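Local coordinates for protein exodeoxyribonuclease 10 (Escherichia coli, PDB 4FZX) that degrades single- and double-stranded DNA from the 3' end as a distributive, magnesium-dependent 3'-5' exonuclease of the DEDDh family, at residues I5-C10 against V17-V22; H70-E75 against E91-W96. One frame throughout, in Å; residues are numbered along the deposited sequence.

Interaction 1. Residues I5-C10 against V17-V22; sequences IDTETC and VEIASV. With NA (sodium ion), chain G; NA (sodium ion), chain E; nucleotides of chain A.
Glu8 and Glu18, a hydrogen-bonded pair of the antiparallel hairpin that opens the RNase H-like fold of DEDDh exonucleases, lie side by side and point the same way. Their carboxylate planes stand 78° apart, and each goes to a different task. Glu18, extended beyond CG, is bound by Arg135 and by the backbone N of Ala136. Glu8 bends back at CG (chi2 -61°), which brings OE2 to the chain G sodium ion at 2.2 Å, while OE1 takes from O3' of DG17 of chain A a hydrogen bond modelled as doubtfully short (2.5 Å). Asp6, on the same face, has CG anti to its backbone N (chi1 -174°): OD1 binds the chain E sodium ion at 2.4 Å, while OD2 makes a longer bond of 2.9 Å to the chain G ion, whose shell Asp139 joins. OP1 of DG17 bridges both metals. The opposite face, bearing Ile5, Thr7, Ile19 and Ser21, is less polar: Ile5 CD1 meets Ile19 CD1 at 4.3 Å, and the side chains of Thr7 and Ile19 cross obliquely, with Ile19 CG1 nearest to Thr7 OG1, a buried hydroxyl without a partner in the model. The hairpin's regular pairing ends in a classic beta bulge, where Val17 and Glu18 both face Glu8. Two donors reach Glu8 O from one side of its carbonyl plane, Val17 N at 2.9 Å and Glu18 N at 3.2 Å.

Interaction 2. Residues H70-E75 against E91-W96; sequences HYYGSE and EMPGEW
Glu75 and Gly94 bring their CA atoms to 4.5 Å where two chain segments, running 37° apart end to end, draw together, and one backbone hydrogen bond, Glu95 N to Glu75 O at 2.8 Å, joins them. The bond is nearly straight at the hydrogen (161°). Gly94 CA passes close to the carbonyl oxygens of Ser74 and Glu75, 3.4 Å from Glu75 O. Away from this bond the contact is apolar. Tyr72 and Pro93 cross at about a right angle, and the ring atom CD1 of Tyr72 meets Pro93 CD at 3.5 Å, with Pro93 CG a little farther off. Residues 70-75 form the loop leading into strand 76-79, and residues 91-96 lead into strand 95-98, which lies at one edge of the mixed sheet of the exonuclease fold, next to 76-79. The contact therefore lies where two parallel neighbours enter that sheet, and Glu95 carries the pairing on through backbone bonding with Tyr77. Selenomethionine Met92 fills the inner side: bends at chi2 (-59°) and chi3 fold its chain back, delivering CE to the edge of the Tyr72 ring, near the ring plane and 4.2 Å from CD1. The same methyl lies 4.0 Å from Tyr71 CB, while the hydroxyl of Tyr71 is hydrogen-bonded to His35. Tyr71 O, also 4.0 Å from Met92 CE, accepts hydrogen bonds from Arg3 NH1 and Tyr77 OH.

The two contacts show how one sheet can carry a metal site on one part and loop packing on another. Their centres are 14 Å apart, and Tyr71 of interaction 2 connects them: its ring lies over the face of the hairpin that bears Ile5, Ile19 and Ser21, with CD1 4.1 Å from Ile5 CD1 and 3.5 Å from Ser21 OG. Asp6 and Glu8 leave the other face of that hairpin, so the sheet separates the tyrosine from the metal-binding carboxylates. The nearest atom of the Tyr71 side chain is about 13 Å from a bound sodium ion, and interaction 2 comes no closer than about 11 Å, nearest atoms, to the DNA.

Interaction 1. Residues I5-C10 against V17-V22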
loop_
_atom_site.group_PDB
_atom_site.type_symbol
_atom_site.label_atom_id
_atom_site.label_comp_id
_atom_site.label_asym_id
_atom_site.label_seq_id
_atom_site.Cartn_x
_atom_site.Cartn_y
_atom_site.Cartn_z
ATOM N N ILE C 5 28.710 -7.395 17.356
ATOM C CA ILE C 5 28.707 -7.772 18.771
ATOM C C ILE C 5 27.844 -9.017 18.969
ATOM O O ILE C 5 26.764 -9.131 18.388
ATOM C CB ILE C 5 28.096 -6.643 19.668
ATOM C CG1 ILE C 5 29.080 -5.500 19.854
ATOM C CG2 ILE C 5 27.758 -7.192 21.072
ATOM C CD1 ILE C 5 29.769 -5.532 21.205
ATOM N N ASP C 6 28.290 -9.912 19.847
ATOM C CA ASP C 6 27.428 -10.973 20.349
ATOM C C ASP C 6 27.647 -11.211 21.834
ATOM O O ASP C 6 28.760 -11.068 22.342
ATOM C CB ASP C 6 27.630 -12.278 19.569
ATOM C CG ASP C 6 26.639 -13.372 19.981
ATOM O OD1 ASP C 6 25.458 -13.299 19.590
ATOM O OD2 ASP C 6 27.040 -14.314 20.686
ATOM N N THR C 7 26.585 -11.669 22.488
ATOM C CA THR C 7 26.531 -11.833 23.931
ATOM C C THR C 7 25.837 -13.174 24.226
ATOM O O THR C 7 24.736 -13.408 23.775
ATOM C CB THR C 7 25.659 -10.702 24.554
ATOM O OG1 THR C 7 26.316 -9.440 24.384
ATOM C CG2 THR C 7 25.447 -10.940 26.001
ATOM N N GLU C 8 26.475 -14.049 24.983
ATOM C CA GLU C 8 25.760 -15.175 25.564
ATOM C C GLU C 8 25.435 -14.863 27.021
ATOM O O GLU C 8 26.203 -14.184 27.695
ATOM C CB GLU C 8 26.579 -16.468 25.456
ATOM C CG GLU C 8 27.121 -16.776 24.052
ATOM C CD GLU C 8 26.018 -16.951 23.003
ATOM O OE1 GLU C 8 24.963 -17.559 23.307
ATOM O OE2 GLU C 8 26.219 -16.491 21.860
ATOM N N THR C 9 24.292 -15.363 27.490
ATOM C CA THR C 9 23.639 -14.860 28.695
ATOM C C THR C 9 23.148 -16.001 29.588
ATOM O O THR C 9 23.131 -17.165 29.194
ATOM C CB THR C 9 22.429 -13.954 28.352
ATOM O OG1 THR C 9 21.521 -14.668 27.511
ATOM C CG2 THR C 9 22.880 -12.657 27.633
ATOM N N CYS C 10 22.745 -15.653 30.800
ATOM C CA CYS C 10 22.150 -16.605 31.720
ATOM C C CYS C 10 20.741 -16.999 31.320
ATOM O O CYS C 10 20.143 -17.881 31.923
ATOM C CB CYS C 10 22.143 -16.023 33.134
ATOM S SG CYS C 10 23.789 -15.681 33.761
ATOM N N VAL C 17 27.510 -13.996 30.323
ATOM C CA VAL C 17 28.559 -14.985 30.569
ATOM C C VAL C 17 29.656 -14.923 29.528
ATOM O O VAL C 17 30.773 -15.387 29.768
ATOM C CB VAL C 17 28.006 -16.433 30.672
ATOM C CG1 VAL C 17 27.047 -16.539 31.848
ATOM C CG2 VAL C 17 27.293 -16.842 29.380
ATOM N N GLU C 18 29.351 -14.329 28.378
ATOM C CA GLU C 18 30.359 -14.106 27.346
ATOM C C GLU C 18 29.983 -12.905 26.470
ATOM O O GLU C 18 28.824 -12.706 26.134
ATOM C CB GLU C 18 30.515 -15.360 26.465
ATOM C CG GLU C 18 31.871 -15.463 25.748
ATOM C CD GLU C 18 32.067 -16.777 24.989
ATOM O OE1 GLU C 18 31.063 -17.427 24.610
ATOM O OE2 GLU C 18 33.238 -17.138 24.719
ATOM N N ILE C 19 30.986 -12.165 26.027
ATOM C CA ILE C 19 30.785 -11.170 24.996
ATOM C C ILE C 19 31.943 -11.238 24.012
ATOM O O ILE C 19 33.071 -11.639 24.371
ATOM C CB ILE C 19 30.722 -9.768 25.599
ATOM C CG1 ILE C 19 30.320 -8.742 24.533
ATOM C CG2 ILE C 19 32.080 -9.402 26.249
ATOM C CD1 ILE C 19 30.013 -7.337 25.104
ATOM N N ALA C 20 31.682 -10.819 22.782
ATOM C CA ALA C 20 32.697 -10.841 21.738
ATOM C C ALA C 20 32.339 -9.842 20.645
ATOM O O ALA C 20 31.178 -9.418 20.541
ATOM C CB ALA C 20 32.809 -12.235 21.154
ATOM N N SER C 21 33.324 -9.496 19.812
ATOM C CA SER C 21 33.072 -8.685 18.623
ATOM C C SER C 21 34.096 -8.917 17.507
ATOM O O SER C 21 35.220 -9.359 17.753
ATOM C CB SER C 21 33.006 -7.185 18.975
ATOM O OG SER C 21 34.288 -6.656 19.257
ATOM N N VAL C 22 33.697 -8.601 16.278
ATOM C CA VAL C 22 34.643 -8.412 15.194
ATOM C C VAL C 22 34.307 -7.113 14.477
ATOM O O VAL C 22 33.195 -6.579 14.615
ATOM C CB VAL C 22 34.584 -9.571 14.192
ATOM C CG1 VAL C 22 35.193 -10.828 14.795
ATOM C CG2 VAL C 22 33.135 -9.819 13.756
HETATM NA NA NA G . 24.976 -16.232 20.003
HETATM NA NA NA E . 23.052 -13.171 19.825
ATOM P P DG A 17 21.434 -15.831 20.767
ATOM O OP1 DG A 17 22.863 -15.498 20.611
ATOM O OP2 DG A 17 20.865 -16.904 19.931
ATOM O "O5'" DG A 17 21.113 -16.141 22.289
ATOM C "C5'" DG A 17 21.612 -15.274 23.287
ATOM C "C4'" DG A 17 21.492 -15.876 24.670
ATOM O "O4'" DG A 17 20.106 -15.891 25.032
ATOM C "C3'" DG A 17 21.967 -17.315 24.838
ATOM O "O3'" DG A 17 23.351 -17.296 25.140
ATOM C "C2'" DG A 17 21.150 -17.787 26.041
ATOM C "C1'" DG A 17 19.854 -17.001 25.870
ATOM N N9 DG A 17 18.825 -17.753 25.190
ATOM C C8 DG A 17 18.647 -17.847 23.831
ATOM N N7 DG A 17 17.635 -18.589 23.504
ATOM C C5 DG A 17 17.111 -18.988 24.730
ATOM C C6 DG A 17 15.996 -19.798 25.000
ATOM O O6 DG A 17 15.232 -20.312 24.170
ATOM N N1 DG A 17 15.809 -19.979 26.373
ATOM C C2 DG A 17 16.608 -19.422 27.362
ATOM N N2 DG A 17 16.284 -19.705 28.645
ATOM N N3 DG A 17 17.671 -18.662 27.110
ATOM C C4 DG A 17 17.847 -18.498 25.776
HETATM O O HOH W 1 23.469 -12.214 21.714
HETATM O O HOH W 2 23.742 -18.311 20.960
HETATM O O HOH W 3 23.292 -14.438 17.659
HETATM O O HOH W 4 22.325 -11.153 18.896
#

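Interaction 2. Residues H70-E75 against E91-W96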
loop_
_atom_site.group_PDB
_atom_site.type_symbol
_atom_site.label_atom_id
_atom_site.label_comp_id
_atom_site.label_asym_id
_atom_site.label_seq_id
_atom_site.Cartn_x
_atom_site.Cartn_y
_atom_site.Cartn_z
ATOM N N HIS C 70 36.235 -2.151 26.737
ATOM C CA HIS C 70 37.098 -2.613 25.636
ATOM C C HIS C 70 36.386 -2.665 24.300
ATOM O O HIS C 70 37.020 -2.676 23.247
ATOM C CB HIS C 70 37.671 -3.989 25.952
ATOM C CG HIS C 70 38.505 -4.021 27.192
ATOM N ND1 HIS C 70 38.293 -4.925 28.208
ATOM C CD2 HIS C 70 39.536 -3.238 27.593
ATOM C CE1 HIS C 70 39.151 -4.698 29.184
ATOM N NE2 HIS C 70 39.917 -3.678 28.835
ATOM N N TYR C 71 35.063 -2.640 24.353
ATOM C CA TYR C 71 34.223 -2.691 23.166
ATOM C C TYR C 71 33.768 -1.307 22.697
ATOM O O TYR C 71 33.209 -1.174 21.589
ATOM C CB TYR C 71 33.017 -3.615 23.421
ATOM C CG TYR C 71 33.451 -5.051 23.666
ATOM C CD1 TYR C 71 33.565 -5.953 22.610
ATOM C CD2 TYR C 71 33.885 -5.460 24.928
ATOM C CE1 TYR C 71 34.059 -7.259 22.819
ATOM C CE2 TYR C 71 34.387 -6.748 25.148
ATOM C CZ TYR C 71 34.456 -7.647 24.086
ATOM O OH TYR C 71 34.940 -8.918 24.298
ATOM N N TYR C 72 34.048 -0.273 23.499
ATOM C CA TYR C 72 33.864 1.123 23.045
ATOM C C TYR C 72 34.722 1.427 21.827
ATOM O O TYR C 72 35.704 0.726 21.547
ATOM C CB TYR C 72 34.182 2.138 24.157
ATOM C CG TYR C 72 33.305 2.029 25.386
ATOM C CD1 TYR C 72 32.057 1.430 25.323
ATOM C CD2 TYR C 72 33.718 2.553 26.603
ATOM C CE1 TYR C 72 31.273 1.277 26.456
ATOM C CE2 TYR C 72 32.923 2.430 27.746
ATOM C CZ TYR C 72 31.706 1.784 27.660
ATOM O OH TYR C 72 30.901 1.675 28.772
ATOM N N GLY C 73 34.324 2.444 21.072
ATOM C CA GLY C 73 35.191 2.994 20.015
ATOM C C GLY C 73 34.659 2.825 18.603
ATOM O O GLY C 73 35.431 2.894 17.641
ATOM N N SER C 74 33.352 2.558 18.472
ATOM C CA SER C 74 32.724 2.389 17.162
ATOM C C SER C 74 31.501 3.296 17.031
ATOM O O SER C 74 30.759 3.500 18.001
ATOM C CB SER C 74 32.314 0.921 16.968
ATOM O OG SER C 74 31.932 0.633 15.626
ATOM N N GLU C 75 31.246 3.786 15.823
ATOM C CA GLU C 75 29.999 4.507 15.546
ATOM C C GLU C 75 28.794 3.558 15.369
ATOM O O GLU C 75 27.635 3.937 15.626
ATOM C CB GLU C 75 30.170 5.390 14.306
ATOM C CG GLU C 75 31.372 6.363 14.395
ATOM C CD GLU C 75 31.123 7.521 15.358
ATOM O OE1 GLU C 75 31.454 7.401 16.565
ATOM O OE2 GLU C 75 30.577 8.548 14.907
ATOM N N GLU C 91 24.773 0.443 28.377
ATOM C CA GLU C 91 24.620 1.381 27.265
ATOM C C GLU C 91 25.887 1.468 26.412
ATOM O O GLU C 91 26.972 1.649 26.939
ATOM C CB GLU C 91 24.238 2.774 27.781
ATOM C CG GLU C 91 23.996 3.792 26.665
ATOM C CD GLU C 91 23.449 5.126 27.181
ATOM O OE1 GLU C 91 24.083 6.177 26.923
ATOM O OE2 GLU C 91 22.385 5.122 27.841
HETATM N N MSE C 92 25.733 1.364 25.095
HETATM C CA MSE C 92 26.868 1.467 24.165
HETATM C C MSE C 92 26.892 2.847 23.487
HETATM O O MSE C 92 25.838 3.470 23.316
HETATM C CB MSE C 92 26.791 0.364 23.096
HETATM C CG MSE C 92 26.743 -1.054 23.653
HETATM SE SE MSE C 92 28.308 -1.445 24.755
HETATM C CE MSE C 92 29.668 -1.436 23.373
ATOM N N PRO C 93 28.096 3.320 23.101
ATOM C CA PRO C 93 28.300 4.686 22.604
ATOM C C PRO C 93 27.897 4.922 21.149
ATOM O O PRO C 93 28.099 6.012 20.639
ATOM C CB PRO C 93 29.816 4.887 22.738
ATOM C CG PRO C 93 30.378 3.530 22.713
ATOM C CD PRO C 93 29.376 2.679 23.437
ATOM N N GLY C 94 27.382 3.916 20.465
ATOM C CA GLY C 94 27.170 4.059 19.019
ATOM C C GLY C 94 25.717 3.969 18.610
ATOM O O GLY C 94 24.825 4.234 19.403
ATOM N N GLU C 95 25.484 3.614 17.357
ATOM C CA GLU C 95 24.133 3.358 16.862
ATOM C C GLU C 95 24.018 1.872 16.478
ATOM O O GLU C 95 24.987 1.261 16.042
ATOM C CB GLU C 95 23.849 4.247 15.640
ATOM C CG GLU C 95 22.405 4.707 15.507
ATOM C CD GLU C 95 22.044 5.822 16.492
ATOM O OE1 GLU C 95 20.848 5.947 16.830
ATOM O OE2 GLU C 95 22.957 6.555 16.940
ATOM N N TRP C 96 22.837 1.300 16.657
ATOM C CA TRP C 96 22.656 -0.123 16.459
ATOM C C TRP C 96 22.148 -0.444 15.066
ATOM O O TRP C 96 21.308 0.273 14.500
ATOM C CB TRP C 96 21.717 -0.711 17.504
ATOM C CG TRP C 96 22.337 -0.861 18.844
ATOM C CD1 TRP C 96 22.278 0.035 19.880
ATOM C CD2 TRP C 96 23.110 -1.977 19.320
ATOM N NE1 TRP C 96 22.959 -0.459 20.967
ATOM C CE2 TRP C 96 23.504 -1.677 20.641
ATOM C CE3 TRP C 96 23.516 -3.194 18.753
ATOM C CZ2 TRP C 96 24.255 -2.564 21.416
ATOM C CZ3 TRP C 96 24.292 -4.060 19.514
ATOM C CH2 TRP C 96 24.631 -3.753 20.836
#